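DNA polymerase (Bacillus phage phi29, PDB 2PY5) replicates the viral genome by protein-primed, strand-displacing and highly processive DNA synthesis, and proofreads it with a 3'-5' exonuclease. Local coordinates at residues F[71-74]-F[75-79]; F[255-258]-F[259-263]. The protein carries 2 engineered substitutions. All coordinates share one frame; numbering follows the deposited sequence.

Interaction 1. Residues F[71-74]-F[75-79]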
# COMPACT_ATOMS: atom_id res chain seq x y z
N ILE F 71 4.65 -24.39 -1.37
CA ILE F 71 4.06 -25.10 -0.23
C ILE F 71 3.34 -26.39 -0.67
O ILE F 71 3.46 -27.42 -0.00
CB ILE F 71 3.20 -24.18 0.66
CG1 ILE F 71 4.09 -23.10 1.28
CG2 ILE F 71 2.55 -24.99 1.79
CD1 ILE F 71 3.32 -22.11 2.13
N ASN F 72 2.61 -26.32 -1.79
CA ASN F 72 2.04 -27.54 -2.36
C ASN F 72 3.11 -28.61 -2.58
O ASN F 72 2.89 -29.78 -2.32
CB ASN F 72 1.32 -27.24 -3.68
CG ASN F 72 -0.14 -26.85 -3.49
OD1 ASN F 72 -0.47 -25.65 -3.32
ND2 ASN F 72 -1.00 -27.83 -3.47
N TRP F 73 4.29 -28.21 -3.05
CA TRP F 73 5.37 -29.18 -3.27
C TRP F 73 5.90 -29.71 -1.94
O TRP F 73 6.04 -30.92 -1.76
CB TRP F 73 6.51 -28.55 -4.07
CG TRP F 73 7.61 -29.51 -4.45
CD1 TRP F 73 7.72 -30.20 -5.62
CD2 TRP F 73 8.74 -29.90 -3.65
NE1 TRP F 73 8.83 -30.99 -5.61
CE2 TRP F 73 9.48 -30.83 -4.42
CE3 TRP F 73 9.20 -29.56 -2.38
CZ2 TRP F 73 10.66 -31.42 -3.95
CZ3 TRP F 73 10.37 -30.13 -1.91
CH2 TRP F 73 11.08 -31.07 -2.69
N LEU F 74 6.16 -28.80 -0.99
CA LEU F 74 6.72 -29.19 0.29
C LEU F 74 5.86 -30.25 0.94
O LEU F 74 6.36 -31.26 1.39
CB LEU F 74 6.89 -27.96 1.21
CG LEU F 74 8.00 -27.00 0.80
CD1 LEU F 74 7.82 -25.68 1.53
CD2 LEU F 74 9.38 -27.58 1.11
N GLU F 75 4.54 -30.01 0.95
CA GLU F 75 3.58 -30.91 1.60
C GLU F 75 3.51 -32.29 0.96
O GLU F 75 3.11 -33.24 1.62
CB GLU F 75 2.19 -30.26 1.59
CG GLU F 75 2.09 -29.06 2.55
CD GLU F 75 1.94 -29.48 3.99
OE1 GLU F 75 1.38 -30.57 4.25
OE2 GLU F 75 2.36 -28.71 4.89
N ARG F 76 3.89 -32.40 -0.32
CA ARG F 76 3.89 -33.68 -1.02
C ARG F 76 5.25 -34.36 -1.07
O ARG F 76 5.38 -35.48 -1.58
CB ARG F 76 3.36 -33.49 -2.44
CG ARG F 76 1.88 -33.14 -2.50
CD ARG F 76 1.51 -32.79 -3.90
NE ARG F 76 0.07 -32.64 -4.09
CZ ARG F 76 -0.61 -31.53 -3.76
NH1 ARG F 76 -0.00 -30.49 -3.23
NH2 ARG F 76 -1.91 -31.48 -3.97
N ASN F 77 6.26 -33.71 -0.53
CA ASN F 77 7.63 -34.15 -0.66
C ASN F 77 8.33 -34.23 0.69
O ASN F 77 9.56 -34.08 0.77
CB ASN F 77 8.37 -33.27 -1.65
CG ASN F 77 8.01 -33.60 -3.08
OD1 ASN F 77 8.63 -34.50 -3.69
ND2 ASN F 77 7.01 -32.91 -3.63
N GLY F 78 7.55 -34.50 1.73
CA GLY F 78 8.07 -34.90 3.03
C GLY F 78 8.31 -33.79 4.04
O GLY F 78 8.94 -34.03 5.07
N PHE F 79 7.81 -32.59 3.75
CA PHE F 79 7.95 -31.45 4.65
C PHE F 79 6.61 -31.08 5.27
O PHE F 79 5.62 -30.96 4.56
CB PHE F 79 8.51 -30.22 3.93
CG PHE F 79 9.93 -30.36 3.52
CD1 PHE F 79 10.27 -31.07 2.38
CD2 PHE F 79 10.95 -29.82 4.28
CE1 PHE F 79 11.58 -31.23 2.00
CE2 PHE F 79 12.26 -29.96 3.90
CZ PHE F 79 12.58 -30.67 2.76
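Asn77 folds back over the indole of Trp73 where helix 63-76 of the exonuclease region ends in a C-cap that has the 6→1 bond of the Schellman type, Phe79 N to Leu74 O, but not its second bond. From CB outward, every atom of the Asn77 side chain has something to meet. CB sits over the six-membered ring of Trp73, a CH-pi contact 3.5 Å from the centroid and only 6° off the ring normal. CG follows at 3.4 Å from Trp73 CE2, and OD1 lies just beyond the rim, nearest Trp73 CZ2. ND2 continues across the indole and donates a nearly straight bond of 2.9 Å to Trp73 O, which lies in the amide plane of Asn77. Amide and ring planes are only 9° apart; the bond to Trp73 O fixes the rotation of the amide and holds it flat on the indole. Trp73 swings its ring out to this side because CG is anti to the backbone N (chi1 -175°), and the ring N-H, NE1, donates to Asp45. Trp73 O is gripped twice, Arg76 N reaching it from the opposite face of the carbonyl plane to Asn77 ND2. Leu74 O is likewise shared, between Asn77 N and Phe79 N, as the chain passes through Gly78 with positive phi. Phe79 turns back so that Leu74 CD2 rests over one face of its ring, 4.0 Å from the centroid, on the side of the helix that packs on Tyr90 of strand 89-94. Toward strand 402-406 the extended Arg76 chain runs beside Asn72 and passes NH2 to Gly410 O, while its NH1 donates to Asn72 O at 3.1 Å, from above the plane of that carbonyl.

Interaction 2. Residues F[255-258]-F[259-263]. With EDO (1,2-ethanediol), chain T; EDO (1,2-ethanediol), chain I.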
# COMPACT_ATOMS: atom_id res chain seq x y z
N PRO F 255 4.57 13.10 4.36
CA PRO F 255 5.77 13.78 4.83
C PRO F 255 5.55 15.24 5.24
O PRO F 255 6.19 15.72 6.20
CB PRO F 255 6.72 13.67 3.63
CG PRO F 255 6.33 12.42 2.97
CD PRO F 255 4.80 12.45 3.06
N ALA F 256 4.68 15.96 4.53
CA ALA F 256 4.39 17.35 4.90
C ALA F 256 3.79 17.44 6.30
O ALA F 256 4.16 18.32 7.07
CB ALA F 256 3.46 18.00 3.88
N GLN F 257 2.87 16.54 6.65
CA GLN F 257 2.31 16.57 8.02
C GLN F 257 3.38 16.27 9.07
O GLN F 257 3.46 16.92 10.12
CB GLN F 257 1.14 15.59 8.19
CG GLN F 257 0.05 15.67 7.15
CD GLN F 257 -0.32 17.06 6.78
OE1 GLN F 257 -0.72 17.87 7.62
NE2 GLN F 257 -0.20 17.38 5.49
N MET F 258 4.21 15.28 8.76
CA MET F 258 5.31 14.90 9.65
C MET F 258 6.31 16.04 9.86
O MET F 258 6.85 16.21 10.96
CB MET F 258 5.99 13.64 9.09
CG MET F 258 5.02 12.47 9.04
SD MET F 258 5.58 11.13 7.97
CE MET F 258 6.66 10.44 9.08
N TYR F 259 6.52 16.85 8.83
CA TYR F 259 7.52 17.89 8.89
C TYR F 259 7.09 19.07 9.73
O TYR F 259 7.93 19.68 10.38
CB TYR F 259 7.84 18.38 7.47
CG TYR F 259 9.20 19.05 7.35
CD1 TYR F 259 9.31 20.43 7.28
CD2 TYR F 259 10.36 18.29 7.30
CE1 TYR F 259 10.57 21.05 7.17
CE2 TYR F 259 11.60 18.88 7.16
CZ TYR F 259 11.71 20.26 7.11
OH TYR F 259 12.94 20.85 6.98
N SER F 260 5.78 19.39 9.75
CA SER F 260 5.36 20.67 10.34
C SER F 260 4.25 20.63 11.38
O SER F 260 4.08 21.62 12.11
CB SER F 260 4.98 21.66 9.24
OG SER F 260 3.78 21.31 8.61
N ARG F 261 3.53 19.52 11.51
CA ARG F 261 2.41 19.50 12.44
C ARG F 261 2.79 19.13 13.86
O ARG F 261 3.81 18.49 14.10
CB ARG F 261 1.31 18.53 11.99
CG ARG F 261 0.74 18.86 10.63
CD ARG F 261 -0.12 20.09 10.61
NE ARG F 261 -0.93 20.14 9.40
CZ ARG F 261 -1.77 21.10 9.07
NH1 ARG F 261 -1.94 22.16 9.86
NH2 ARG F 261 -2.47 21.01 7.94
N LEU F 262 1.97 19.58 14.80
CA LEU F 262 2.10 19.17 16.20
C LEU F 262 1.74 17.70 16.33
O LEU F 262 0.61 17.32 16.03
CB LEU F 262 1.19 20.02 17.08
CG LEU F 262 1.34 19.87 18.59
CD1 LEU F 262 2.73 20.36 19.07
CD2 LEU F 262 0.22 20.65 19.27
N LEU F 263 2.67 16.90 16.82
CA LEU F 263 2.50 15.44 16.86
C LEU F 263 2.82 14.88 18.24
O LEU F 263 3.64 15.44 18.98
CB LEU F 263 3.35 14.77 15.79
CG LEU F 263 3.02 15.10 14.33
CD1 LEU F 263 4.09 14.60 13.36
CD2 LEU F 263 1.64 14.52 14.00
C1 EDO T . -0.06 20.81 5.16
O1 EDO T . 0.09 20.00 3.99
C2 EDO T . 1.22 20.78 6.00
O2 EDO T . 2.32 21.34 5.28
C1 EDO I . 2.67 23.36 14.93
O1 EDO I . 1.58 23.80 15.75
C2 EDO I . 2.47 23.84 13.50
O2 EDO I . 3.72 24.18 12.87
O HOH W 1 4.98 20.77 6.02
O HOH W 2 6.24 17.69 13.27
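Gln257 OE1 takes the NE hydrogen of Arg261 in an almost perfectly straight bond of 2.9 Å, closing a side-chain link one turn apart at the C-terminal end of helix 253-260. The oxygen lies in the guanidinium plane, at its edge, although amide and guanidinium planes are turned 41° from each other. Both chains bend to meet: Gln257 curls at chi2 (-42°), and Arg261 does so at its own chi2 (-72°). In the backbone, Arg261 N donates to Gln257 O at 2.9 Å, the last helical bond before Arg261 leaves helical geometry. In the next shell, Gln257 NE2 is held by Leu253 O and Arg261 NH2 by Thr440 OG1. One ordered water donates to Ala256 O and also bonds Ser260 OG and O2 of a 1,2-ethanediol, probably from the crystallisation liquor. Beyond the turn, Leu263 CD1 folds back to 3.9 Å from Met258 CA. The same helix carries Tyr254, probably involved in nucleotide selection, and Tyr259 packs on Ile364 of helix 361-373, involved in binding DNA and dNTP, with its OH bonding Asp365. Gln257 and Arg261 lean on Trp436 of helix 427-447, while Leu263 pairs with Thr356 and starts strand 263-265.

In the fold
From the N terminus, the chain first builds the exonuclease region, where interaction 1 closes the short turn between helix 63-76 and strand 80-81, tying that helix to strands 89-94 and 100-110 and to helix 44-54. Strand 402-406, much later in sequence and from the polymerisation region, also packs against it. The chain then passes through residues 192-229 into the polymerisation region, and interaction 2 closes the exit from helix 253-260 into strand 263-265, against helices 361-373 and 427-447. The two loops lie in series, neither nested nor crossing. The centres of interactions 1 and 2 are about 49 Å apart, on opposite sides of the chain's centre, and the two do not touch.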